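Local coordinates for SusD-like carbohydrate binding protein BF1063 (Bacteroides fragilis NCTC 9343, PDB 3I4G) that probably binds carbohydrate at the outer membrane of the cell, as a member of the SusD family of glycan-binding proteins, at residues Ala178-Phe184 / Ala195-Leu201; Leu28-Tyr32 / Glu124-Leu128. All coordinates share one frame; numbering follows the deposited sequence.

Contact 1. Residues Ala178-Phe184 / Ala195-Leu201; sequences AADLPRF and ACKQAAL
K197 reaches back over the end of helix 163-180 and gives its ammonium group to backbone carbonyls. K197 NZ donates to A178 O at 2.8 Å. A second, weak bond runs from K197 NZ to L181 O at 3.3 Å. The first half of the lysine chain is straight; bends at chi3 (-55°) and chi4 (-67°) then fold NZ down onto these oxygens. A water accepts from K197 NZ and donates to L181 O, so it bridges the two. A178 O is gripped twice: L181 N and K197 NZ come to it from opposite faces of the carbonyl plane. Next along the chain, K197 N donates to P182 O at 2.8 Å, nearly straight at the hydrogen but from above the carbonyl plane. Q198 then takes F184 N on its OE1 at 2.8 Å. Its chain is kinked at chi2 (91°), which turns the amide back toward the loop. Together these bonds tie the loop leaving one helix to the first turn of the next. These are two successive helices joined by a loop, consistent with the TPR-type helical repeats of SusD proteins. C196 holds the N-cap position of helix 197-211, and its SG accepts a weak bond from A199 N. The same sulfur lies at the edge of the F184 ring, a Cys sulfur-aromatic contact. Beneath the polar layer, L181 CD1 packs on A200 CB at 3.9 Å, and A178 CB meets A200 CB at 3.8 Å. Further out, D229 fixes the loop side: its carboxylate forms a salt bridge with R183 and accepts from Q198 NE2. L181 and A195 also rest on helix 116-139, against E124 and F127.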
ATOM      1  N   ALA A 178     -16.401   0.981 -14.392  1.00  9.78           N
ATOM      2  CA  ALA A 178     -16.035   2.346 -14.723  1.00 10.27           C
ATOM      3  C   ALA A 178     -17.104   3.045 -15.548  1.00 10.39           C
ATOM      4  O   ALA A 178     -17.392   4.215 -15.289  1.00 11.38           O
ATOM      5  CB  ALA A 178     -14.700   2.379 -15.468  1.00 10.18           C
ATOM      6  N   ALA A 179     -17.669   2.355 -16.542  1.00  9.42           N
ATOM      7  CA  ALA A 179     -18.649   2.959 -17.421  1.00 10.19           C
ATOM      8  C   ALA A 179     -19.832   3.538 -16.669  1.00 11.60           C
ATOM      9  O   ALA A 179     -20.393   4.524 -17.116  1.00 12.17           O
ATOM     10  CB  ALA A 179     -19.146   1.940 -18.427  1.00 10.35           C
ATOM     11  N   ASP A 180     -20.214   2.911 -15.552  1.00  9.06           N
ATOM     12  CA  ASP A 180     -21.424   3.305 -14.809  1.00 10.64           C
ATOM     13  C   ASP A 180     -21.172   3.946 -13.460  1.00 11.83           C
ATOM     14  O   ASP A 180     -22.107   4.149 -12.698  1.00 14.19           O
ATOM     15  CB  ASP A 180     -22.358   2.087 -14.638  1.00 10.56           C
ATOM     16  CG  ASP A 180     -23.056   1.678 -15.930  1.00 12.30           C
ATOM     17  OD1 ASP A 180     -23.169   2.509 -16.872  1.00 16.73           O
ATOM     18  OD2 ASP A 180     -23.549   0.527 -15.975  1.00 12.96           O
ATOM     19  N   LEU A 181     -19.925   4.305 -13.185  1.00  9.17           N
ATOM     20  CA  LEU A 181     -19.612   5.045 -11.976  1.00  9.92           C
ATOM     21  C   LEU A 181     -19.469   6.520 -12.328  1.00  9.68           C
ATOM     22  O   LEU A 181     -18.965   6.849 -13.420  1.00 10.06           O
ATOM     23  CB  LEU A 181     -18.309   4.549 -11.354  1.00  9.30           C
ATOM     24  CG  LEU A 181     -18.353   3.145 -10.741  1.00  9.00           C
ATOM     25  CD1 LEU A 181     -16.953   2.652 -10.383  1.00  9.09           C
ATOM     26  CD2 LEU A 181     -19.283   3.106  -9.518  1.00  9.98           C
ATOM     27  N   PRO A 182     -19.860   7.409 -11.413  1.00  9.83           N
ATOM     28  CA  PRO A 182     -19.647   8.831 -11.697  1.00  9.21           C
ATOM     29  C   PRO A 182     -18.184   9.187 -11.770  1.00  8.26           C
ATOM     30  O   PRO A 182     -17.355   8.624 -11.052  1.00  9.00           O
ATOM     31  CB  PRO A 182     -20.322   9.563 -10.539  1.00 11.25           C
ATOM     32  CG  PRO A 182     -20.856   8.510  -9.604  1.00 15.84           C
ATOM     33  CD  PRO A 182     -20.468   7.154 -10.090  1.00 11.77           C
ATOM     34  N   ARG A 183     -17.879  10.163 -12.607  1.00  7.61           N
ATOM     35  CA  ARG A 183     -16.525  10.700 -12.668  1.00  7.81           C
ATOM     36  C   ARG A 183     -16.213  11.377 -11.357  1.00  8.40           C
ATOM     37  O   ARG A 183     -17.090  11.865 -10.654  1.00  9.10           O
ATOM     38  CB  ARG A 183     -16.377  11.655 -13.856  1.00  9.65           C
ATOM     39  CG  ARG A 183     -17.149  12.933 -13.723  1.00  9.89           C
ATOM     40  CD  ARG A 183     -17.168  13.665 -15.035  1.00 10.15           C
ATOM     41  NE  ARG A 183     -15.821  14.074 -15.436  1.00 11.31           N
ATOM     42  CZ  ARG A 183     -15.442  14.301 -16.689  1.00 12.93           C
ATOM     43  NH1 ARG A 183     -16.278  14.126 -17.712  1.00 15.29           N
ATOM     44  NH2 ARG A 183     -14.218  14.724 -16.925  1.00 12.65           N
ATOM     45  N   PHE A 184     -14.921  11.449 -11.057  1.00  7.49           N
ATOM     46  CA  PHE A 184     -14.378  12.057  -9.833  1.00  7.62           C
ATOM     47  C   PHE A 184     -14.935  13.457  -9.599  1.00  8.73           C
ATOM     48  O   PHE A 184     -15.348  13.795  -8.462  1.00  9.98           O
ATOM     49  CB  PHE A 184     -12.837  12.122  -9.946  1.00  7.77           C
ATOM     50  CG  PHE A 184     -12.155  12.713  -8.738  1.00  8.75           C
ATOM     51  CD1 PHE A 184     -11.961  14.091  -8.646  1.00  9.63           C
ATOM     52  CD2 PHE A 184     -11.725  11.908  -7.680  1.00  9.23           C
ATOM     53  CE1 PHE A 184     -11.319  14.651  -7.555  1.00  9.01           C
ATOM     54  CE2 PHE A 184     -11.077  12.492  -6.588  1.00 10.54           C
ATOM     55  CZ  PHE A 184     -10.898  13.879  -6.532  1.00 11.15           C
ATOM     56  N   ALA A 195     -16.625   4.871  -4.689  1.00  8.83           N
ATOM     57  CA  ALA A 195     -15.836   4.601  -5.904  1.00  9.93           C
ATOM     58  C   ALA A 195     -16.264   5.431  -7.108  1.00  9.72           C
ATOM     59  O   ALA A 195     -17.430   5.464  -7.439  1.00 10.60           O
ATOM     60  CB  ALA A 195     -15.905   3.106  -6.275  1.00 10.22           C
ATOM     61  N   CYS A 196     -15.307   6.098  -7.737  1.00  9.17           N
ATOM     62  CA  CYS A 196     -15.561   6.822  -8.957  1.00  8.45           C
ATOM     63  C   CYS A 196     -15.019   6.093 -10.194  1.00  8.74           C
ATOM     64  O   CYS A 196     -14.295   5.112 -10.092  1.00  8.53           O
ATOM     65  CB  CYS A 196     -14.968   8.237  -8.882  1.00  8.77           C
ATOM     66  SG  CYS A 196     -13.199   8.326  -8.902  1.00  9.89           S
ATOM     67  N   LYS A 197     -15.378   6.598 -11.360  1.00  8.31           N
ATOM     68  CA  LYS A 197     -14.953   6.059 -12.628  1.00  8.05           C
ATOM     69  C   LYS A 197     -13.444   5.849 -12.647  1.00  8.63           C
ATOM     70  O   LYS A 197     -12.933   4.798 -13.017  1.00  7.96           O
ATOM     71  CB  LYS A 197     -15.384   7.041 -13.739  1.00  8.30           C
ATOM     72  CG  LYS A 197     -15.035   6.621 -15.135  1.00  9.01           C
ATOM     73  CD  LYS A 197     -15.529   7.621 -16.198  1.00 11.10           C
ATOM     74  CE  LYS A 197     -17.016   7.944 -16.146  1.00 12.20           C
ATOM     75  NZ  LYS A 197     -17.816   6.731 -16.500  1.00 14.93           N
ATOM     76  N   GLN A 198     -12.715   6.884 -12.252  1.00  9.17           N
ATOM     77  CA  GLN A 198     -11.250   6.830 -12.233  1.00  8.35           C
ATOM     78  C   GLN A 198     -10.691   5.790 -11.276  1.00  8.39           C
ATOM     79  O   GLN A 198      -9.591   5.272 -11.531  1.00  8.70           O
ATOM     80  CB  GLN A 198     -10.683   8.220 -11.913  1.00  8.79           C
ATOM     81  CG  GLN A 198     -10.872   9.246 -13.031  1.00  8.49           C
ATOM     82  CD  GLN A 198     -12.154  10.058 -12.934  1.00  7.93           C
ATOM     83  OE1 GLN A 198     -13.184   9.621 -12.337  1.00  8.52           O
ATOM     84  NE2 GLN A 198     -12.101  11.282 -13.494  1.00  9.02           N
ATOM     85  N   ALA A 199     -11.376   5.487 -10.174  1.00  8.58           N
ATOM     86  CA  ALA A 199     -10.927   4.402  -9.278  1.00  8.03           C
ATOM     87  C   ALA A 199     -10.981   3.068 -10.012  1.00  8.28           C
ATOM     88  O   ALA A 199     -10.025   2.266  -9.956  1.00  8.51           O
ATOM     89  CB  ALA A 199     -11.766   4.367  -7.983  1.00  9.71           C
ATOM     90  N   ALA A 200     -12.087   2.815 -10.707  1.00  9.00           N
ATOM     91  CA  ALA A 200     -12.185   1.585 -11.481  1.00  8.00           C
ATOM     92  C   ALA A 200     -11.151   1.536 -12.614  1.00  8.55           C
ATOM     93  O   ALA A 200     -10.567   0.487 -12.877  1.00  9.52           O
ATOM     94  CB  ALA A 200     -13.644   1.394 -12.005  1.00  8.57           C
ATOM     95  N   LEU A 201     -10.922   2.663 -13.304  1.00  7.65           N
ATOM     96  CA  LEU A 201      -9.908   2.692 -14.345  1.00  7.47           C
ATOM     97  C   LEU A 201      -8.491   2.464 -13.786  1.00  8.21           C
ATOM     98  O   LEU A 201      -7.644   1.882 -14.486  1.00  8.74           O
ATOM     99  CB  LEU A 201      -9.941   4.019 -15.150  1.00  8.12           C
ATOM    100  CG  LEU A 201     -11.169   4.286 -15.980  1.00  8.77           C
ATOM    101  CD1 LEU A 201     -11.207   5.739 -16.466  1.00  9.94           C
ATOM    102  CD2 LEU A 201     -11.171   3.313 -17.139  1.00 10.87           C
TER
HETATM  103  O   HOH W   1     -20.367   7.877 -15.821  1.00 27.53           O

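Contact 2. Residues Leu28-Tyr32 / Glu124-Leu128; sequences LTSLY and EARFL. With EDO (1,2-ethanediol), chain G.
L128 lays its CD1 methyl over one face of the Y32 ring. The carbon sits 3.8 Å from the ring centroid and only 6° off the ring normal, a well-centred CH-pi contact. L128 CD2 leans toward the CD1 side of the same ring. L128 CD1 also touches L31 CB at 3.8 Å, so one methyl fills the angle between two successive residues of helix 21-33. At the ring's edge, Y32 OH donates to E124 OE1 at 2.6 Å. The carboxylate uses its anti lone pair, and its plane is turned 61° from the ring. E124 is extended beyond CG, which carries the carboxylate out to the hydroxyl. R194 forms a salt bridge with the same OE1, so this buried oxygen has two partners and probably keeps its negative charge. Y32, L128 and E124 form the tightest part. L31 CD1 on A125 CB (3.8 Å) and L28 CD2 beside E124 OE2 (3.3 Å) are also close. L28 CD1 and L128 CD1 are looser, 4.5 Å apart. T29 and S30 are exposed; T29 points away from helix 116-139. The backbone carbonyl Y32 O accepts from O2 of a bound 1,2-ethanediol at 2.7 Å, probably a crystallisation additive, and also from R98. The two helical segments run nearly parallel, crossing at 19° with their axes 10.3 Å apart. Helix 86-109 closes one flank, with F105 against both L31 and A125. On another side of helix 116-139, F127 packs on helix 163-180 and sets its ring edge-to-face with F253, just past strand 251-252.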
ATOM      1  N   LEU A  28     -25.117  -1.757   0.468  1.00  9.60           N
ATOM      2  CA  LEU A  28     -23.901  -1.273  -0.179  1.00  9.66           C
ATOM      3  C   LEU A  28     -22.873  -0.722   0.823  1.00 10.55           C
ATOM      4  O   LEU A  28     -21.688  -0.951   0.679  1.00 10.82           O
ATOM      5  CB  LEU A  28     -24.255  -0.225  -1.237  1.00 11.06           C
ATOM      6  CG  LEU A  28     -23.081   0.383  -2.004  1.00 11.84           C
ATOM      7  CD1 LEU A  28     -22.322  -0.710  -2.774  1.00 12.78           C
ATOM      8  CD2 LEU A  28     -23.583   1.489  -2.929  1.00 14.22           C
ATOM      9  N   THR A  29     -23.330  -0.042   1.869  1.00 11.80           N
ATOM     10  CA  THR A  29     -22.408   0.439   2.894  1.00 12.86           C
ATOM     11  C   THR A  29     -21.647  -0.743   3.526  1.00 12.97           C
ATOM     12  O   THR A  29     -20.479  -0.621   3.827  1.00 12.19           O
ATOM     13  CB  THR A  29     -23.109   1.269   4.005  1.00 16.75           C
ATOM     14  OG1 THR A  29     -23.902   0.420   4.841  1.00 22.02           O
ATOM     15  CG2 THR A  29     -23.963   2.376   3.389  1.00 13.79           C
ATOM     16  N   SER A  30     -22.323  -1.878   3.703  0.50 12.93           N
ATOM     17  CA  SER A  30     -21.668  -3.056   4.244  0.50 12.63           C
ATOM     18  C   SER A  30     -20.663  -3.618   3.249  0.50 12.66           C
ATOM     19  O   SER A  30     -19.592  -4.058   3.661  0.50 13.37           O
ATOM     20  CB  SER A  30     -22.678  -4.133   4.623  0.50 13.44           C
ATOM     21  OG  SER A  30     -22.018  -5.104   5.420  0.50 16.85           O
ATOM     22  N   LEU A  31     -20.964  -3.570   1.953  1.00 11.19           N
ATOM     23  CA  LEU A  31     -19.996  -4.020   0.944  1.00 10.42           C
ATOM     24  C   LEU A  31     -18.717  -3.161   1.053  1.00 10.86           C
ATOM     25  O   LEU A  31     -17.626  -3.691   0.941  1.00 12.76           O
ATOM     26  CB  LEU A  31     -20.507  -3.945  -0.481  1.00 12.00           C
ATOM     27  CG  LEU A  31     -21.759  -4.786  -0.800  1.00 13.39           C
ATOM     28  CD1 LEU A  31     -22.108  -4.705  -2.277  1.00 12.34           C
ATOM     29  CD2 LEU A  31     -21.553  -6.228  -0.393  1.00 13.25           C
ATOM     30  N   TYR A  32     -18.842  -1.849   1.199  1.00  9.90           N
ATOM     31  CA  TYR A  32     -17.641  -1.040   1.342  1.00 10.78           C
ATOM     32  C   TYR A  32     -16.894  -1.385   2.635  1.00 11.25           C
ATOM     33  O   TYR A  32     -15.658  -1.506   2.632  1.00 12.74           O
ATOM     34  CB  TYR A  32     -17.970   0.453   1.319  1.00  9.92           C
ATOM     35  CG  TYR A  32     -18.130   1.066  -0.063  1.00  9.46           C
ATOM     36  CD1 TYR A  32     -17.007   1.492  -0.735  1.00 10.62           C
ATOM     37  CD2 TYR A  32     -19.370   1.245  -0.667  1.00 10.75           C
ATOM     38  CE1 TYR A  32     -17.099   2.047  -1.977  1.00 10.94           C
ATOM     39  CE2 TYR A  32     -19.477   1.805  -1.927  1.00  9.44           C
ATOM     40  CZ  TYR A  32     -18.341   2.202  -2.579  1.00  9.43           C
ATOM     41  OH  TYR A  32     -18.376   2.774  -3.840  1.00 10.03           O
ATOM     42  N   GLU A 124     -20.841  -0.178  -8.363  1.00  8.13           N
ATOM     43  CA  GLU A 124     -20.046  -0.145  -7.132  1.00  8.06           C
ATOM     44  C   GLU A 124     -19.810  -1.539  -6.611  1.00  8.81           C
ATOM     45  O   GLU A 124     -18.693  -1.864  -6.220  1.00  9.20           O
ATOM     46  CB  GLU A 124     -20.728   0.724  -6.099  1.00  8.24           C
ATOM     47  CG  GLU A 124     -20.797   2.179  -6.527  1.00  9.86           C
ATOM     48  CD  GLU A 124     -21.418   3.048  -5.498  1.00 10.25           C
ATOM     49  OE1 GLU A 124     -20.705   3.507  -4.579  1.00 10.36           O
ATOM     50  OE2 GLU A 124     -22.635   3.280  -5.589  1.00 10.19           O
ATOM     51  N   ALA A 125     -20.850  -2.361  -6.581  1.00  8.97           N
ATOM     52  CA  ALA A 125     -20.699  -3.739  -6.126  1.00  8.32           C
ATOM     53  C   ALA A 125     -19.759  -4.523  -7.021  1.00  8.54           C
ATOM     54  O   ALA A 125     -18.943  -5.324  -6.531  1.00  9.38           O
ATOM     55  CB  ALA A 125     -22.067  -4.439  -6.045  1.00  9.14           C
ATOM     56  N   ARG A 126     -19.837  -4.302  -8.330  1.00  8.37           N
ATOM     57  CA  ARG A 126     -18.918  -4.991  -9.242  1.00  7.59           C
ATOM     58  C   ARG A 126     -17.472  -4.530  -9.046  1.00  8.15           C
ATOM     59  O   ARG A 126     -16.552  -5.331  -9.090  1.00  8.66           O
ATOM     60  CB  ARG A 126     -19.352  -4.828 -10.703  1.00  9.82           C
ATOM     61  CG  ARG A 126     -20.674  -5.545 -11.008  1.00 10.41           C
ATOM     62  CD  ARG A 126     -21.128  -5.249 -12.412  1.00 12.02           C
ATOM     63  NE  ARG A 126     -20.375  -6.003 -13.389  1.00 10.57           N
ATOM     64  CZ  ARG A 126     -20.611  -5.950 -14.698  1.00 12.62           C
ATOM     65  NH1 ARG A 126     -21.509  -5.111 -15.186  1.00 13.20           N
ATOM     66  NH2 ARG A 126     -19.929  -6.722 -15.524  1.00 12.35           N
ATOM     67  N   PHE A 127     -17.285  -3.236  -8.845  1.00  9.93           N
ATOM     68  CA  PHE A 127     -15.948  -2.717  -8.569  1.00  7.92           C
ATOM     69  C   PHE A 127     -15.381  -3.361  -7.331  1.00  8.53           C
ATOM     70  O   PHE A 127     -14.271  -3.868  -7.336  1.00  8.89           O
ATOM     71  CB  PHE A 127     -15.994  -1.201  -8.387  1.00  8.53           C
ATOM     72  CG  PHE A 127     -14.730  -0.628  -7.784  1.00  8.56           C
ATOM     73  CD1 PHE A 127     -13.597  -0.451  -8.562  1.00 10.28           C
ATOM     74  CD2 PHE A 127     -14.684  -0.278  -6.446  1.00  8.99           C
ATOM     75  CE1 PHE A 127     -12.434   0.071  -8.007  1.00  9.94           C
ATOM     76  CE2 PHE A 127     -13.509   0.250  -5.906  1.00  9.06           C
ATOM     77  CZ  PHE A 127     -12.388   0.413  -6.700  1.00  8.99           C
ATOM     78  N   LEU A 128     -16.147  -3.345  -6.251  1.00  8.66           N
ATOM     79  CA  LEU A 128     -15.690  -3.905  -4.983  1.00  8.42           C
ATOM     80  C   LEU A 128     -15.389  -5.398  -5.105  1.00  9.17           C
ATOM     81  O   LEU A 128     -14.343  -5.851  -4.633  1.00  9.82           O
ATOM     82  CB  LEU A 128     -16.704  -3.633  -3.873  1.00  8.92           C
ATOM     83  CG  LEU A 128     -16.816  -2.176  -3.462  1.00  8.49           C
ATOM     84  CD1 LEU A 128     -18.030  -1.966  -2.565  1.00 10.40           C
ATOM     85  CD2 LEU A 128     -15.514  -1.654  -2.752  1.00 11.91           C
TER
HETATM   86  C1  EDO G   6     -11.945  -1.697   4.218  1.00 18.78           C
HETATM   87  O1  EDO G   6     -12.841  -2.830   4.060  1.00 17.32           O
HETATM   88  C2  EDO G   6     -12.660  -0.398   3.986  1.00 19.88           C
HETATM   89  O2  EDO G   6     -13.182  -0.349   2.642  1.00 18.95           O

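Contact 1 and contact 2 lie with their centres about 13 Å apart, and they touch directly. The join is polar at one point: A195 N probably hydrogen-bonds to Y32 OH at 2.9 Å, so the hydroxyl would link helix 21-33 to the residue just before the N-cap of helix 197-211. Around it side chains pack. L181 CD2 meets E124 CG at 3.5 Å, and A195 CB meets F127 CD2 at 3.6 Å. Helix 116-139 is thus shared: it pairs with 28-32 in contact 2 and receives the loop of contact 1. Along the chain the two follow in series. The ethanediol, probably from the crystallisation liquor, adjoins contact 2.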